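Local coordinates for leucyl-tRNA synthetase (Giardia intestinalis, PDB 3PZ6), which probably charges tRNA(Leu) with leucine at the expense of ATP, and is represented here by its CP1 domain, which probably removes wrongly attached amino acids from the tRNA, at residues A[18-21]-A[22-25]; A[90-93]-A[94-97]; A[202-206]-A[207-211]. The protein carries 2 engineered substitutions. All coordinates share one frame; numbering follows the deposited sequence.

Contact 1: A[18-21]-A[22-25]; sequences LINY and TTLL
Asn20 O takes two donors from the turn that follows it: Thr23 OG1, 2.8 Å away, and more weakly the backbone N of Leu24, 3.3 Å away. The hydroxyl comes in tilted from the carbonyl plane by 33°, and it can reach back because chi1 of 64° puts OG1 between Thr23's own N and carbonyl carbon. The side chain of Asn20 works on the next two amides. Its OD1 accepts from Thr22 N at 3.2 Å and from Thr23 N at 3.5 Å, both weak bonds. This is an N-cap, with an Asx turn closed at Thr22, where the chain leaves strand 10-18 and enters helix 21-25. Asn20 and Thr23 cross at about a right angle, so that Thr23 CG2 packs 3.6 Å from Asn20 CG. Thr22 lies alongside Asn20 instead, and one water joins the two, donating to Asn20 OD1 and also bonded to Thr22 OG1. One turn on, Leu25 N donates to Tyr21 O. The Tyr21 ring leans back over Ile19, whose CG2 sits 3.6 Å above one face near the rim, while Tyr21 OH is hydrogen-bonded to Thr156 OG1 on strand 156-158.

Contact 2: A[90-93]-A[94-97]; sequences ETMV and GQTN
The flat amide of Gln95 has the sulfur of Met92 over one face: Met92 SD stands almost directly above Gln95 CD, 3.8 Å away. Beside the same amide comes the main chain of Met92, with Met92 O 3.5 Å from Gln95 CD. One residue thus places its thioether over a face and its carbonyl beside an edge of the Gln95 group. Met92 sits in a type I beta turn, Thr91 to Gly94, with Met92 and Val93 at its corners, and Gln95 follows it, leading the chain out toward strand 97-100. The sequence matches the threonine-rich motif of LeuRS editing domains, which in relatives lines the hydrolytic pocket; a similar role is likely here. The rotation about CB-CG of Met92 (chi2 -48°) folds SD back to the Gln95 amide. Gln95 runs extended instead, CG lying 3.5 Å from Met92 O on the way. All of this is buried: Ile14 and Leu16 of strand 10-18 and Thr185 of strand 183-186 pack against the Met92 and Gln95 side chains. At the start of the turn, Thr91 OG1 is hydrogen-bonded to Arg88 O and Glu90 makes a salt bridge with Arg88. The turn itself is closed by Gly94 N donating to Thr91 O, 2.9 Å apart with an N-H...O angle of 157°.

Contact 3: A[202-206]-A[207-211]; sequences LENRN and GIAEK
With CG swung opposite its own backbone N (chi1 -171°), Asn204 pushes its amide across the loop to the start of helix 208-211, and Glu210 comes to meet it with a side chain extended beyond CG. The two side chains cross at about a right angle. Asn204 ND2 donates to Glu210 OE1 at 2.9 Å; the carboxylate oxygen lies close to the amide plane, but it is approached on its anti side and from out of its own plane, the two flat groups being turned 65° apart. The other end of the same amide accepts. Glu210 N donates to Asn204 OD1 at 3.2 Å, a fairly straight bond (155°). Ala209 N also donates to Asn204 OD1, at 2.9 Å, in a weak, more bent bond. Donors at OD1 and a carboxylate at ND2 would be expected to polarise the amide in the same sense, each making the other's bond a little stronger. Asn204 also stands at the end of the preceding helix, 192-202: with positive phi it is the C-prime residue of a Schellman motif, whose two bonds run back to Asp200 and Ile201. The backbone then joins the two helices through overlapping beta turns. Gly207 N donates to Asn204 O at 2.9 Å, closing a turn of roughly type II, and Ile208 N donates to Arg205 O at 3.0 Å, closing one of type I' shape in which Asn206 and Gly207 both have positive phi. Arg205 and Glu203 form a long ion pair on the exposed outside. Ala209 turns its CB inward, 3.3 Å from Asn204 OD1, and also touches Val216 of helix 216-219. At the start of the short helix, Lys211 N bonds back to Gly207 O at 3.1 Å.

The three contacts come one after another along the chain and touch nowhere. Contact 2, about 8 Å from the centre of the chain, is the deep one; contacts 1 and 3 lie at the surface, their centres about 22 and 23 Å from that of contact 2 and 29 Å from each other. Strand 10-18 links the first two: residues 18-21 begin at its last residue, while Met92 and Gln95 pack on its side chains. Helix 192-202 links the others, since Tyr198 touches Thr96 and Asn97 and the helix ends at contact 3. The likely editing-pocket turn thus sits inside the CP1 domain, with local helix starts at two distant surface points.

Contact 1: A[18-21]-A[22-25]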
ATOM      1  N   LEU A  18       3.429  -0.542  -9.300  1.00 31.05           N
ATOM      2  CA  LEU A  18       4.754   0.040  -9.347  1.00 32.59           C
ATOM      3  C   LEU A  18       4.835   0.913 -10.588  1.00 31.01           C
ATOM      4  O   LEU A  18       4.765   0.420 -11.711  1.00 33.00           O
ATOM      5  CB  LEU A  18       5.825  -1.050  -9.370  1.00 32.84           C
ATOM      6  CG  LEU A  18       7.282  -0.602  -9.224  1.00 35.43           C
ATOM      7  CD1 LEU A  18       7.544   0.001  -7.852  1.00 36.18           C
ATOM      8  CD2 LEU A  18       8.203  -1.780  -9.462  1.00 31.05           C
ATOM      9  N   ILE A  19       4.952   2.216 -10.364  1.00 34.58           N
ATOM     10  CA  ILE A  19       4.947   3.208 -11.431  1.00 32.95           C
ATOM     11  C   ILE A  19       6.100   2.996 -12.404  1.00 33.77           C
ATOM     12  O   ILE A  19       7.248   2.854 -12.000  1.00 35.63           O
ATOM     13  CB  ILE A  19       4.974   4.641 -10.855  1.00 32.62           C
ATOM     14  CG1 ILE A  19       3.735   4.873  -9.986  1.00 30.60           C
ATOM     15  CG2 ILE A  19       5.063   5.677 -11.970  1.00 36.05           C
ATOM     16  CD1 ILE A  19       3.751   6.162  -9.209  1.00 31.12           C
ATOM     17  N   ASN A  20       5.775   2.954 -13.689  1.00 42.64           N
ATOM     18  CA  ASN A  20       6.782   2.848 -14.728  1.00 40.22           C
ATOM     19  C   ASN A  20       7.066   4.233 -15.288  1.00 44.51           C
ATOM     20  O   ASN A  20       6.259   4.797 -16.034  1.00 46.91           O
ATOM     21  CB  ASN A  20       6.327   1.884 -15.827  1.00 40.63           C
ATOM     22  CG  ASN A  20       7.483   1.317 -16.632  1.00 40.67           C
ATOM     23  OD1 ASN A  20       8.433   2.022 -16.973  1.00 37.70           O
ATOM     24  ND2 ASN A  20       7.397   0.031 -16.951  1.00 42.20           N
ATOM     25  N   TYR A  21       8.217   4.779 -14.907  1.00 41.23           N
ATOM     26  CA  TYR A  21       8.594   6.128 -15.301  1.00 43.05           C
ATOM     27  C   TYR A  21       9.088   6.203 -16.740  1.00 50.70           C
ATOM     28  O   TYR A  21       9.127   7.285 -17.327  1.00 60.72           O
ATOM     29  CB  TYR A  21       9.616   6.704 -14.324  1.00 46.97           C
ATOM     30  CG  TYR A  21       9.016   6.998 -12.964  1.00 45.66           C
ATOM     31  CD1 TYR A  21       8.371   8.208 -12.720  1.00 41.86           C
ATOM     32  CD2 TYR A  21       9.073   6.062 -11.934  1.00 35.85           C
ATOM     33  CE1 TYR A  21       7.809   8.486 -11.486  1.00 41.45           C
ATOM     34  CE2 TYR A  21       8.513   6.331 -10.692  1.00 39.61           C
ATOM     35  CZ  TYR A  21       7.884   7.548 -10.479  1.00 41.79           C
ATOM     36  OH  TYR A  21       7.323   7.837  -9.263  1.00 39.76           O
ATOM     37  N   THR A  22       9.464   5.053 -17.298  1.00 45.59           N
ATOM     38  CA  THR A  22       9.835   4.964 -18.704  1.00 49.62           C
ATOM     39  C   THR A  22       8.601   5.178 -19.573  1.00 57.87           C
ATOM     40  O   THR A  22       8.597   6.055 -20.442  1.00 63.93           O
ATOM     41  CB  THR A  22      10.510   3.613 -19.033  1.00 59.71           C
ATOM     42  OG1 THR A  22      11.807   3.566 -18.425  1.00 59.79           O
ATOM     43  CG2 THR A  22      10.660   3.426 -20.538  1.00 58.78           C
ATOM     44  N   THR A  23       7.553   4.393 -19.321  1.00 52.32           N
ATOM     45  CA  THR A  23       6.308   4.504 -20.078  1.00 55.59           C
ATOM     46  C   THR A  23       5.769   5.936 -20.027  1.00 65.94           C
ATOM     47  O   THR A  23       5.508   6.541 -21.071  1.00 73.06           O
ATOM     48  CB  THR A  23       5.225   3.504 -19.593  1.00 58.10           C
ATOM     49  OG1 THR A  23       4.845   3.807 -18.243  1.00 60.65           O
ATOM     50  CG2 THR A  23       5.728   2.062 -19.681  1.00 51.76           C
ATOM     51  N   LEU A  24       5.644   6.474 -18.813  1.00 61.41           N
ATOM     52  CA  LEU A  24       5.149   7.837 -18.586  1.00 62.07           C
ATOM     53  C   LEU A  24       5.907   8.896 -19.384  1.00 68.90           C
ATOM     54  O   LEU A  24       5.312   9.867 -19.855  1.00 73.71           O
ATOM     55  CB  LEU A  24       5.191   8.186 -17.088  1.00 58.36           C
ATOM     56  CG  LEU A  24       4.003   7.917 -16.149  1.00 54.61           C
ATOM     57  CD1 LEU A  24       2.847   8.879 -16.411  1.00 58.02           C
ATOM     58  CD2 LEU A  24       3.516   6.466 -16.183  1.00 53.29           C
ATOM     59  N   LEU A  25       7.215   8.703 -19.532  1.00 69.65           N
ATOM     60  CA  LEU A  25       8.064   9.641 -20.268  1.00 71.76           C
ATOM     61  C   LEU A  25       7.886   9.493 -21.784  1.00 77.25           C
ATOM     62  O   LEU A  25       8.037  10.466 -22.533  1.00 79.23           O
ATOM     63  CB  LEU A  25       9.532   9.455 -19.869  1.00 66.75           C
ATOM     64  CG  LEU A  25      10.505  10.625 -20.049  1.00 72.78           C
ATOM     65  CD1 LEU A  25      10.080  11.841 -19.231  1.00 69.86           C
ATOM     66  CD2 LEU A  25      11.921  10.201 -19.674  1.00 74.19           C
TER
HETATM   67  O   HOH W   1      11.477   1.647 -16.001  1.00 43.17           O

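Contact 2: A[90-93]-A[94-97]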
ATOM      1  N   GLU A  90     -12.736  -0.216   2.756  1.00 30.11           N
ATOM      2  CA  GLU A  90     -13.331   1.119   2.864  1.00 30.78           C
ATOM      3  C   GLU A  90     -12.305   2.199   3.249  1.00 35.12           C
ATOM      4  O   GLU A  90     -12.517   3.388   2.989  1.00 32.72           O
ATOM      5  CB  GLU A  90     -14.526   1.115   3.840  1.00 29.89           C
ATOM      6  CG  GLU A  90     -14.165   1.094   5.332  1.00 32.39           C
ATOM      7  CD  GLU A  90     -13.727  -0.275   5.861  1.00 40.61           C
ATOM      8  OE1 GLU A  90     -13.647  -1.257   5.078  1.00 34.67           O
ATOM      9  OE2 GLU A  90     -13.459  -0.360   7.082  1.00 37.36           O
ATOM     10  N   THR A  91     -11.196   1.777   3.857  1.00 24.30           N
ATOM     11  CA  THR A  91     -10.136   2.691   4.265  1.00 27.35           C
ATOM     12  C   THR A  91      -9.153   2.997   3.127  1.00 28.40           C
ATOM     13  O   THR A  91      -8.228   3.800   3.304  1.00 22.39           O
ATOM     14  CB  THR A  91      -9.337   2.154   5.487  1.00 24.46           C
ATOM     15  OG1 THR A  91      -8.756   0.892   5.158  1.00 33.20           O
ATOM     16  CG2 THR A  91     -10.214   2.000   6.724  1.00 20.86           C
ATOM     17  N   MET A  92      -9.368   2.373   1.966  1.00 27.32           N
ATOM     18  CA  MET A  92      -8.425   2.458   0.843  1.00 24.73           C
ATOM     19  C   MET A  92      -8.218   3.854   0.246  1.00 25.86           C
ATOM     20  O   MET A  92      -7.187   4.124  -0.371  1.00 33.09           O
ATOM     21  CB  MET A  92      -8.766   1.437  -0.247  1.00 28.54           C
ATOM     22  CG  MET A  92      -8.349  -0.008   0.078  1.00 35.77           C
ATOM     23  SD  MET A  92      -6.640  -0.184   0.671  1.00 32.60           S
ATOM     24  CE  MET A  92      -6.912  -0.337   2.433  1.00 29.02           C
ATOM     25  N   VAL A  93      -9.181   4.741   0.440  1.00 24.04           N
ATOM     26  CA  VAL A  93      -9.050   6.115  -0.031  1.00 24.36           C
ATOM     27  C   VAL A  93      -8.148   6.969   0.885  1.00 26.30           C
ATOM     28  O   VAL A  93      -7.819   8.108   0.553  1.00 26.92           O
ATOM     29  CB  VAL A  93     -10.452   6.764  -0.255  1.00 22.59           C
ATOM     30  CG1 VAL A  93     -11.295   6.694   1.013  1.00 26.79           C
ATOM     31  CG2 VAL A  93     -10.333   8.204  -0.767  1.00 27.09           C
ATOM     32  N   GLY A  94      -7.738   6.408   2.021  1.00 25.92           N
ATOM     33  CA  GLY A  94      -6.918   7.126   3.002  1.00 20.15           C
ATOM     34  C   GLY A  94      -5.447   6.746   3.034  1.00 24.54           C
ATOM     35  O   GLY A  94      -4.709   7.187   3.922  1.00 28.06           O
ATOM     36  N   GLN A  95      -5.018   5.935   2.071  1.00 23.24           N
ATOM     37  CA  GLN A  95      -3.621   5.498   1.959  1.00 21.08           C
ATOM     38  C   GLN A  95      -2.617   6.633   1.785  1.00 22.95           C
ATOM     39  O   GLN A  95      -2.733   7.446   0.863  1.00 23.46           O
ATOM     40  CB  GLN A  95      -3.461   4.544   0.786  1.00 23.19           C
ATOM     41  CG  GLN A  95      -4.076   3.190   0.989  1.00 26.52           C
ATOM     42  CD  GLN A  95      -4.097   2.424  -0.287  1.00 30.97           C
ATOM     43  OE1 GLN A  95      -4.911   2.691  -1.174  1.00 35.54           O
ATOM     44  NE2 GLN A  95      -3.178   1.482  -0.418  1.00 31.49           N
ATOM     45  N   THR A  96      -1.624   6.660   2.667  1.00 21.60           N
ATOM     46  CA  THR A  96      -0.545   7.640   2.604  1.00 21.59           C
ATOM     47  C   THR A  96       0.766   7.016   2.116  1.00 19.19           C
ATOM     48  O   THR A  96       1.681   7.721   1.684  1.00 17.60           O
ATOM     49  CB  THR A  96      -0.274   8.225   3.986  1.00 20.39           C
ATOM     50  OG1 THR A  96       0.039   7.153   4.872  1.00 19.71           O
ATOM     51  CG2 THR A  96      -1.483   8.975   4.501  1.00 21.92           C
ATOM     52  N   ASN A  97       0.838   5.692   2.215  1.00 18.31           N
ATOM     53  CA  ASN A  97       2.034   4.920   1.908  1.00 18.20           C
ATOM     54  C   ASN A  97       1.698   3.437   2.006  1.00 22.58           C
ATOM     55  O   ASN A  97       0.535   3.072   2.205  1.00 27.91           O
ATOM     56  CB  ASN A  97       3.178   5.272   2.877  1.00 17.00           C
ATOM     57  CG  ASN A  97       2.873   4.890   4.338  1.00 20.24           C
ATOM     58  OD1 ASN A  97       3.407   3.908   4.858  1.00 20.70           O
ATOM     59  ND2 ASN A  97       2.015   5.666   4.993  1.00 17.31           N
TER

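Contact 3: A[202-206]-A[207-211]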
ATOM      1  N   LEU A 202       8.450  10.230  10.280  1.00 26.88           N
ATOM      2  CA  LEU A 202       8.324  11.669  10.056  1.00 29.37           C
ATOM      3  C   LEU A 202       9.281  12.514  10.901  1.00 29.39           C
ATOM      4  O   LEU A 202       9.887  13.467  10.402  1.00 30.07           O
ATOM      5  CB  LEU A 202       6.877  12.111  10.290  1.00 26.16           C
ATOM      6  CG  LEU A 202       6.406  13.504   9.875  1.00 29.22           C
ATOM      7  CD1 LEU A 202       6.487  13.723   8.366  1.00 25.65           C
ATOM      8  CD2 LEU A 202       4.984  13.735  10.378  1.00 24.47           C
ATOM      9  N   GLU A 203       9.422  12.144  12.170  1.00 33.54           N
ATOM     10  CA  GLU A 203      10.244  12.891  13.122  1.00 33.12           C
ATOM     11  C   GLU A 203      11.565  12.180  13.390  1.00 26.30           C
ATOM     12  O   GLU A 203      12.227  12.443  14.386  1.00 31.97           O
ATOM     13  CB  GLU A 203       9.486  13.107  14.437  1.00 35.58           C
ATOM     14  CG  GLU A 203       8.084  13.713  14.278  1.00 37.96           C
ATOM     15  CD  GLU A 203       7.309  13.733  15.588  1.00 58.57           C
ATOM     16  OE1 GLU A 203       7.520  12.827  16.429  1.00 59.67           O
ATOM     17  OE2 GLU A 203       6.483  14.655  15.786  1.00 63.05           O
ATOM     18  N   ASN A 204      11.940  11.275  12.494  1.00 30.25           N
ATOM     19  CA  ASN A 204      13.204  10.546  12.585  1.00 28.46           C
ATOM     20  C   ASN A 204      13.494   9.968  13.978  1.00 31.84           C
ATOM     21  O   ASN A 204      14.631  10.009  14.461  1.00 32.57           O
ATOM     22  CB  ASN A 204      14.355  11.427  12.100  1.00 23.15           C
ATOM     23  CG  ASN A 204      15.646  10.664  11.958  1.00 29.24           C
ATOM     24  OD1 ASN A 204      15.667   9.540  11.465  1.00 27.59           O
ATOM     25  ND2 ASN A 204      16.735  11.270  12.399  1.00 33.55           N
ATOM     26  N   ARG A 205      12.455   9.419  14.606  1.00 31.24           N
ATOM     27  CA  ARG A 205      12.548   8.848  15.941  1.00 32.99           C
ATOM     28  C   ARG A 205      13.669   7.823  16.021  1.00 37.53           C
ATOM     29  O   ARG A 205      13.729   6.893  15.215  1.00 39.48           O
ATOM     30  CB  ARG A 205      11.204   8.239  16.347  1.00 32.64           C
ATOM     31  CG  ARG A 205      11.266   7.315  17.557  1.00 54.43           C
ATOM     32  CD  ARG A 205      10.133   7.578  18.545  1.00 55.88           C
ATOM     33  NE  ARG A 205      10.562   8.481  19.609  1.00 61.79           N
ATOM     34  CZ  ARG A 205      10.396   9.804  19.607  1.00 67.29           C
ATOM     35  NH1 ARG A 205       9.791  10.421  18.592  1.00 57.90           N
ATOM     36  NH2 ARG A 205      10.837  10.514  20.638  1.00 75.71           N
ATOM     37  N   ASN A 206      14.567   8.023  16.985  1.00 34.91           N
ATOM     38  CA  ASN A 206      15.757   7.174  17.166  1.00 42.35           C
ATOM     39  C   ASN A 206      16.570   6.925  15.882  1.00 34.28           C
ATOM     40  O   ASN A 206      17.142   5.848  15.690  1.00 31.80           O
ATOM     41  CB  ASN A 206      15.385   5.865  17.872  1.00 42.73           C
ATOM     42  CG  ASN A 206      14.809   6.096  19.271  1.00 54.75           C
ATOM     43  OD1 ASN A 206      14.811   7.222  19.792  1.00 52.58           O
ATOM     44  ND2 ASN A 206      14.317   5.023  19.887  1.00 60.36           N
ATOM     45  N   GLY A 207      16.608   7.939  15.019  1.00 28.75           N
ATOM     46  CA  GLY A 207      17.354   7.898  13.769  1.00 32.14           C
ATOM     47  C   GLY A 207      16.816   6.961  12.699  1.00 30.20           C
ATOM     48  O   GLY A 207      17.540   6.604  11.770  1.00 30.24           O
ATOM     49  N   ILE A 208      15.543   6.586  12.811  1.00 26.43           N
ATOM     50  CA  ILE A 208      14.980   5.524  11.978  1.00 22.86           C
ATOM     51  C   ILE A 208      14.790   5.913  10.511  1.00 22.90           C
ATOM     52  O   ILE A 208      14.906   5.064   9.634  1.00 24.50           O
ATOM     53  CB  ILE A 208      13.675   4.935  12.591  1.00 24.91           C
ATOM     54  CG1 ILE A 208      13.343   3.579  11.956  1.00 25.79           C
ATOM     55  CG2 ILE A 208      12.534   5.944  12.516  1.00 28.57           C
ATOM     56  CD1 ILE A 208      12.080   2.925  12.477  1.00 30.13           C
ATOM     57  N   ALA A 209      14.510   7.186  10.247  1.00 23.31           N
ATOM     58  CA  ALA A 209      14.402   7.666   8.871  1.00 22.59           C
ATOM     59  C   ALA A 209      15.752   7.622   8.140  1.00 26.26           C
ATOM     60  O   ALA A 209      15.822   7.207   6.974  1.00 24.64           O
ATOM     61  CB  ALA A 209      13.812   9.047   8.829  1.00 19.30           C
ATOM     62  N   GLU A 210      16.814   8.027   8.838  1.00 26.00           N
ATOM     63  CA  GLU A 210      18.162   8.050   8.276  1.00 28.79           C
ATOM     64  C   GLU A 210      18.648   6.645   8.002  1.00 28.13           C
ATOM     65  O   GLU A 210      19.259   6.390   6.964  1.00 28.92           O
ATOM     66  CB  GLU A 210      19.162   8.710   9.228  1.00 32.85           C
ATOM     67  CG  GLU A 210      18.664   9.925   9.981  1.00 38.80           C
ATOM     68  CD  GLU A 210      19.762  10.590  10.816  1.00 46.46           C
ATOM     69  OE1 GLU A 210      19.583  10.706  12.051  1.00 44.65           O
ATOM     70  OE2 GLU A 210      20.797  10.993  10.234  1.00 38.96           O
ATOM     71  N   LYS A 211      18.389   5.751   8.954  1.00 25.45           N
ATOM     72  CA  LYS A 211      18.773   4.345   8.862  1.00 26.50           C
ATOM     73  C   LYS A 211      18.335   3.682   7.551  1.00 21.30           C
ATOM     74  O   LYS A 211      19.044   2.831   7.030  1.00 26.94           O
ATOM     75  CB  LYS A 211      18.226   3.555  10.060  1.00 26.84           C
ATOM     76  CG  LYS A 211      18.357   2.038   9.918  1.00 25.03           C
ATOM     77  CD  LYS A 211      17.879   1.309  11.147  1.00 32.47           C
ATOM     78  CE  LYS A 211      17.677  -0.185  10.868  1.00 37.88           C
ATOM     79  NZ  LYS A 211      18.914  -0.871  10.364  1.00 39.93           N
TER